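Local coordinates for Thiol:disulfide interchange protein dsbC (Haemophilus influenzae, PDB 1T3B) that probably serves as a periplasmic disulfide isomerase of the thioredoxin family, a homodimer that helps form and reshuffle disulfide bonds in other proteins, at residues 89-94 with 117-122; 109-114 with 194-199. All blocks are in the same frame, centred on the assembly; numbering follows the deposited sequence.

Contact 1: 89-94 with 117-122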
loop_
_atom_site.group_PDB
_atom_site.type_symbol
_atom_site.label_atom_id
_atom_site.label_comp_id
_atom_site.label_asym_id
_atom_site.label_seq_id
_atom_site.Cartn_x
_atom_site.Cartn_y
_atom_site.Cartn_z
ATOM N N VAL A 89 10.121 -28.852 -9.259
ATOM C CA VAL A 89 8.820 -29.168 -8.675
ATOM C C VAL A 89 7.951 -27.916 -8.697
ATOM O O VAL A 89 7.924 -27.160 -7.724
ATOM C CB VAL A 89 8.973 -29.623 -7.205
ATOM C CG1 VAL A 89 7.622 -29.951 -6.601
ATOM C CG2 VAL A 89 9.881 -30.821 -7.133
ATOM N N VAL A 90 7.232 -27.697 -9.792
ATOM C CA VAL A 90 6.391 -26.514 -9.903
ATOM C C VAL A 90 4.899 -26.764 -9.686
ATOM O O VAL A 90 4.361 -27.762 -10.143
ATOM C CB VAL A 90 6.594 -25.855 -11.271
ATOM C CG1 VAL A 90 8.077 -25.677 -11.521
ATOM C CG2 VAL A 90 5.958 -26.704 -12.372
ATOM N N THR A 91 4.247 -25.847 -8.973
ATOM C CA THR A 91 2.814 -25.922 -8.706
ATOM C C THR A 91 2.086 -25.030 -9.713
ATOM O O THR A 91 2.396 -23.851 -9.850
ATOM C CB THR A 91 2.474 -25.435 -7.306
ATOM O OG1 THR A 91 3.249 -26.152 -6.342
ATOM C CG2 THR A 91 1.007 -25.673 -7.022
ATOM N N VAL A 92 1.101 -25.598 -10.397
ATOM C CA VAL A 92 0.352 -24.886 -11.423
ATOM C C VAL A 92 -1.093 -24.673 -11.033
ATOM O O VAL A 92 -1.746 -25.610 -10.580
ATOM C CB VAL A 92 0.371 -25.691 -12.730
ATOM C CG1 VAL A 92 -0.470 -25.033 -13.784
ATOM C CG2 VAL A 92 1.776 -25.861 -13.190
ATOM N N PHE A 93 -1.588 -23.445 -11.189
ATOM C CA PHE A 93 -2.991 -23.163 -10.898
ATOM C C PHE A 93 -3.697 -23.375 -12.216
ATOM O O PHE A 93 -3.390 -22.747 -13.220
ATOM C CB PHE A 93 -3.191 -21.746 -10.379
ATOM C CG PHE A 93 -2.760 -21.565 -8.954
ATOM C CD1 PHE A 93 -1.428 -21.322 -8.641
ATOM C CD2 PHE A 93 -3.681 -21.664 -7.918
ATOM C CE1 PHE A 93 -1.023 -21.180 -7.312
ATOM C CE2 PHE A 93 -3.289 -21.526 -6.597
ATOM C CZ PHE A 93 -1.957 -21.284 -6.292
ATOM N N MET A 94 -4.658 -24.273 -12.217
ATOM C CA MET A 94 -5.297 -24.614 -13.457
ATOM C C MET A 94 -6.814 -24.598 -13.424
ATOM O O MET A 94 -7.422 -24.693 -12.365
ATOM C CB MET A 94 -4.752 -25.981 -13.854
ATOM C CG MET A 94 -5.412 -26.628 -15.009
ATOM S SD MET A 94 -5.762 -28.326 -14.554
ATOM C CE MET A 94 -7.285 -28.133 -13.708
ATOM N N THR A 117 8.314 -31.954 -12.008
ATOM C CA THR A 117 7.120 -32.523 -11.396
ATOM C C THR A 117 6.011 -31.473 -11.390
ATOM O O THR A 117 6.159 -30.418 -10.765
ATOM C CB THR A 117 7.395 -32.926 -9.939
ATOM O OG1 THR A 117 8.158 -34.135 -9.915
ATOM C CG2 THR A 117 6.100 -33.116 -9.177
ATOM N N VAL A 118 4.903 -31.756 -12.069
ATOM C CA VAL A 118 3.794 -30.809 -12.119
ATOM C C VAL A 118 2.768 -31.113 -11.028
ATOM O O VAL A 118 2.277 -32.223 -10.921
ATOM C CB VAL A 118 3.118 -30.835 -13.505
ATOM C CG1 VAL A 118 1.971 -29.848 -13.545
ATOM C CG2 VAL A 118 4.136 -30.494 -14.583
ATOM N N ARG A 119 2.455 -30.117 -10.209
ATOM C CA ARG A 119 1.499 -30.284 -9.119
ATOM C C ARG A 119 0.343 -29.304 -9.300
ATOM O O ARG A 119 0.539 -28.098 -9.244
ATOM C CB ARG A 119 2.192 -30.031 -7.779
ATOM C CG ARG A 119 3.633 -30.526 -7.730
ATOM C CD ARG A 119 4.179 -30.557 -6.310
ATOM N NE ARG A 119 4.025 -29.270 -5.643
ATOM C CZ ARG A 119 4.435 -29.007 -4.408
ATOM N NH1 ARG A 119 5.033 -29.948 -3.690
ATOM N NH2 ARG A 119 4.247 -27.799 -3.895
ATOM N N TYR A 120 -0.860 -29.817 -9.512
ATOM C CA TYR A 120 -2.003 -28.950 -9.728
ATOM C C TYR A 120 -2.800 -28.555 -8.505
ATOM O O TYR A 120 -3.083 -29.360 -7.621
ATOM C CB TYR A 120 -3.004 -29.560 -10.716
ATOM C CG TYR A 120 -2.533 -29.764 -12.132
ATOM C CD1 TYR A 120 -2.123 -28.697 -12.932
ATOM C CD2 TYR A 120 -2.538 -31.031 -12.689
ATOM C CE1 TYR A 120 -1.733 -28.903 -14.259
ATOM C CE2 TYR A 120 -2.153 -31.240 -14.000
ATOM C CZ TYR A 120 -1.754 -30.186 -14.775
ATOM O OH TYR A 120 -1.362 -30.456 -16.059
ATOM N N LEU A 121 -3.178 -27.285 -8.514
ATOM C CA LEU A 121 -4.013 -26.662 -7.513
ATOM C C LEU A 121 -5.146 -26.162 -8.394
ATOM O O LEU A 121 -4.943 -25.919 -9.577
ATOM C CB LEU A 121 -3.291 -25.489 -6.862
ATOM C CG LEU A 121 -2.354 -25.890 -5.734
ATOM C CD1 LEU A 121 -1.633 -24.701 -5.200
ATOM C CD2 LEU A 121 -3.176 -26.530 -4.638
ATOM N N ALA A 122 -6.335 -26.010 -7.839
ATOM C CA ALA A 122 -7.446 -25.555 -8.647
ATOM C C ALA A 122 -7.585 -24.047 -8.637
ATOM O O ALA A 122 -7.272 -23.372 -7.655
ATOM C CB ALA A 122 -8.745 -26.190 -8.171
#

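Contact 2: 109-114 with 194-199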
loop_
_atom_site.group_PDB
_atom_site.type_symbol
_atom_site.label_atom_id
_atom_site.label_comp_id
_atom_site.label_asym_id
_atom_site.label_seq_id
_atom_site.Cartn_x
_atom_site.Cartn_y
_atom_site.Cartn_z
ATOM N N LYS A 109 4.049 -35.505 -19.981
ATOM C CA LYS A 109 5.130 -36.429 -20.326
ATOM C C LYS A 109 6.410 -35.644 -20.609
ATOM O O LYS A 109 7.472 -36.002 -20.109
ATOM C CB LYS A 109 4.746 -37.282 -21.538
ATOM N N GLU A 110 6.295 -34.572 -21.397
ATOM C CA GLU A 110 7.429 -33.718 -21.728
ATOM C C GLU A 110 7.961 -33.013 -20.486
ATOM O O GLU A 110 9.150 -33.077 -20.208
ATOM C CB GLU A 110 7.040 -32.677 -22.774
ATOM C CG GLU A 110 6.870 -33.208 -24.192
ATOM C CD GLU A 110 5.672 -34.123 -24.346
ATOM O OE1 GLU A 110 5.663 -35.201 -23.712
ATOM O OE2 GLU A 110 4.741 -33.766 -25.108
ATOM N N TYR A 111 7.093 -32.342 -19.734
ATOM C CA TYR A 111 7.560 -31.665 -18.520
ATOM C C TYR A 111 8.197 -32.700 -17.610
ATOM O O TYR A 111 9.251 -32.463 -17.019
ATOM C CB TYR A 111 6.419 -30.984 -17.748
ATOM C CG TYR A 111 5.764 -29.826 -18.456
ATOM C CD1 TYR A 111 4.575 -30.002 -19.168
ATOM C CD2 TYR A 111 6.339 -28.558 -18.434
ATOM C CE1 TYR A 111 3.984 -28.957 -19.840
ATOM C CE2 TYR A 111 5.754 -27.504 -19.102
ATOM C CZ TYR A 111 4.578 -27.708 -19.808
ATOM O OH TYR A 111 4.005 -26.675 -20.512
ATOM N N ASN A 112 7.541 -33.851 -17.500
ATOM C CA ASN A 112 8.036 -34.937 -16.673
ATOM C C ASN A 112 9.407 -35.360 -17.146
ATOM O O ASN A 112 10.328 -35.539 -16.341
ATOM C CB ASN A 112 7.092 -36.138 -16.730
ATOM C CG ASN A 112 6.074 -36.123 -15.613
ATOM O OD1 ASN A 112 6.331 -35.583 -14.539
ATOM N ND2 ASN A 112 4.921 -36.737 -15.848
ATOM N N ASP A 113 9.536 -35.501 -18.461
ATOM C CA ASP A 113 10.793 -35.921 -19.056
ATOM C C ASP A 113 11.886 -34.864 -19.045
ATOM O O ASP A 113 12.989 -35.128 -19.486
ATOM C CB ASP A 113 10.571 -36.435 -20.480
ATOM C CG ASP A 113 9.977 -37.836 -20.505
ATOM O OD1 ASP A 113 10.378 -38.665 -19.655
ATOM O OD2 ASP A 113 9.122 -38.113 -21.377
ATOM N N LEU A 114 11.586 -33.665 -18.558
ATOM C CA LEU A 114 12.604 -32.615 -18.460
ATOM C C LEU A 114 12.961 -32.511 -16.987
ATOM O O LEU A 114 13.671 -31.605 -16.576
ATOM C CB LEU A 114 12.082 -31.262 -18.956
ATOM C CG LEU A 114 12.260 -30.864 -20.432
ATOM C CD1 LEU A 114 11.486 -29.575 -20.717
ATOM C CD2 LEU A 114 13.738 -30.669 -20.749
ATOM N N GLY A 194 3.594 -17.035 -13.737
ATOM C CA GLY A 194 2.213 -17.134 -14.179
ATOM C C GLY A 194 1.990 -16.942 -15.669
ATOM O O GLY A 194 2.272 -15.874 -16.215
ATOM N N GLY A 195 1.477 -17.979 -16.321
ATOM C CA GLY A 195 1.216 -17.926 -17.745
ATOM C C GLY A 195 1.685 -19.221 -18.361
ATOM O O GLY A 195 2.498 -19.911 -17.775
ATOM N N TYR A 196 1.188 -19.575 -19.533
ATOM C CA TYR A 196 1.631 -20.814 -20.142
ATOM C C TYR A 196 3.076 -20.716 -20.580
ATOM O O TYR A 196 3.540 -19.661 -21.012
ATOM C CB TYR A 196 0.765 -21.165 -21.348
ATOM C CG TYR A 196 1.258 -22.365 -22.132
ATOM C CD1 TYR A 196 1.458 -23.601 -21.514
ATOM C CD2 TYR A 196 1.500 -22.270 -23.501
ATOM C CE1 TYR A 196 1.884 -24.713 -22.244
ATOM C CE2 TYR A 196 1.924 -23.373 -24.237
ATOM C CZ TYR A 196 2.114 -24.592 -23.608
ATOM O OH TYR A 196 2.523 -25.686 -24.348
ATOM N N LEU A 197 3.781 -21.831 -20.458
ATOM C CA LEU A 197 5.179 -21.943 -20.843
ATOM C C LEU A 197 5.411 -23.378 -21.263
ATOM O O LEU A 197 5.263 -24.285 -20.446
ATOM C CB LEU A 197 6.109 -21.618 -19.668
ATOM C CG LEU A 197 6.441 -20.158 -19.340
ATOM C CD1 LEU A 197 7.293 -20.100 -18.091
ATOM C CD2 LEU A 197 7.167 -19.529 -20.490
ATOM N N LYS A 198 5.761 -23.580 -22.534
ATOM C CA LYS A 198 6.030 -24.915 -23.056
ATOM C C LYS A 198 7.121 -25.592 -22.222
ATOM O O LYS A 198 7.856 -24.927 -21.489
ATOM C CB LYS A 198 6.414 -24.830 -24.542
ATOM C CG LYS A 198 7.487 -23.802 -24.880
ATOM C CD LYS A 198 7.492 -23.427 -26.367
ATOM C CE LYS A 198 7.907 -24.592 -27.258
ATOM N NZ LYS A 198 7.821 -24.252 -28.711
ATOM N N PRO A 199 7.224 -26.927 -22.305
ATOM C CA PRO A 199 8.233 -27.659 -21.535
ATOM C C PRO A 199 9.587 -26.947 -21.485
ATOM O O PRO A 199 9.942 -26.358 -20.462
ATOM C CB PRO A 199 8.306 -29.003 -22.255
ATOM C CG PRO A 199 6.923 -29.185 -22.742
ATOM C CD PRO A 199 6.562 -27.818 -23.269
#

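Contact 1: 89-94 with 117-122
M94 and Y120 meet on one side of this parallel strand pair: the thioether sulfur SD lies 4.1 Å from the Y120 ring centroid and 16° off the ring normal, a Met-aromatic contact over the face, while V118 CG1 covers the opposite face. The bends at chi2 and chi3 fold the methionine chain back over the ring. V92 runs beside the tyrosine, CB to CD1, and its CG2 meets V118 CG1 at 4.0 Å. On the opposite face of the sheet, F93 and L121 lie side by side and point the same way, with L121 CB over the phenyl face toward its rim and L121 CD1 3.6 Å from F93 CZ; the same CD1 also touches T91 CG2.

The backbones run in parallel register, V90 with V118 and V92 with Y120, at 32° between strand directions. R119 N donates to V90 O, and R119 O accepts from V92 N over 2.8 Å; L121 does the same between V92 O and M94 N. The bond from V90 N to T117 O is weak.

At the polar edge R119 uses NE and NH2 side-on, both to T91 OG1 and nearly in the guanidinium plane, with NH2 at 3.1 Å. V89 CG1 lies over one guanidinium face, and N72 takes a further bond from NH2.

The pair forms the middle of the thioredoxin-like mixed sheet, flanked by strand 184-186 beside 89-94 and strand 79-81 beside 117-122. W140 of helix 131-141 touches M94, Y120 and A122, and helix 108-113 covers V118.

Contact 2: 109-114 with 194-199
Y111 presents one ring face to P199, whose CG sits 4.0 Å from the ring centroid and 10° off the normal, a CH-pi contact over the ring centre. The two side chains cross at about a right angle. At the edge of the same ring, in its plane, lies the carbonyl oxygen of L197. The second aromatic group, Y196, has the backbone N of K198 over one face, offset toward the rim, and its CE1 approaches Y111 OH to 3.4 Å.

The hydroxyl of Y111 donates to L197 O over 2.7 Å, the one hydrogen bond between the segments. The donor stands out of the carbonyl plane, tilted 32° from it. With chi1 at -66°, CG lies anti to the carbonyl carbon of Y111, and the ring extends from the helix until its hydroxyl meets the L197 backbone.

In the thioredoxin-like domain this joins helix 108-113 to the loop that leads into the C-terminal helix 199-208. K198 occupies the N-cap position and P199 opens that helix, and the pyrrolidine ring is packed from several directions: E110 CB reaches P199 CG at 3.5 Å, and L114 CD1 comes to 3.6 Å from P199 CB.

Beyond the two segments, Y111 also touches L104 of helix 99-105 and L202 of helix 199-208. The Y196 hydroxyl is hydrogen-bonded to Q107 NE2, and its ring meets that of Y100, which lies between the redox-active cysteines C98 and C101 in sequence.

In the fold
From the N terminus, the chain passes through the N-terminal domain and helix 63-72 before entering strand 88-94. It then carries the C98-C101 disulfide and helices 99-105 and 108-113, and returns as strand 116-122. Contact 1 closes this 22-residue excursion, a right-handed beta-alpha-beta crossover as in thioredoxin folds. Contact 2 starts within it, at 109-114, and closes a longer loop of 79 residues through helices 131-141, 145-153 and 166-177 and strand 184-186. The two loops therefore cross. Their centres are 11 Å apart, and V118 CG2 packs against Y111 CB at 3.9 Å, linking the central sheet through helix 108-113 to helix 199-208.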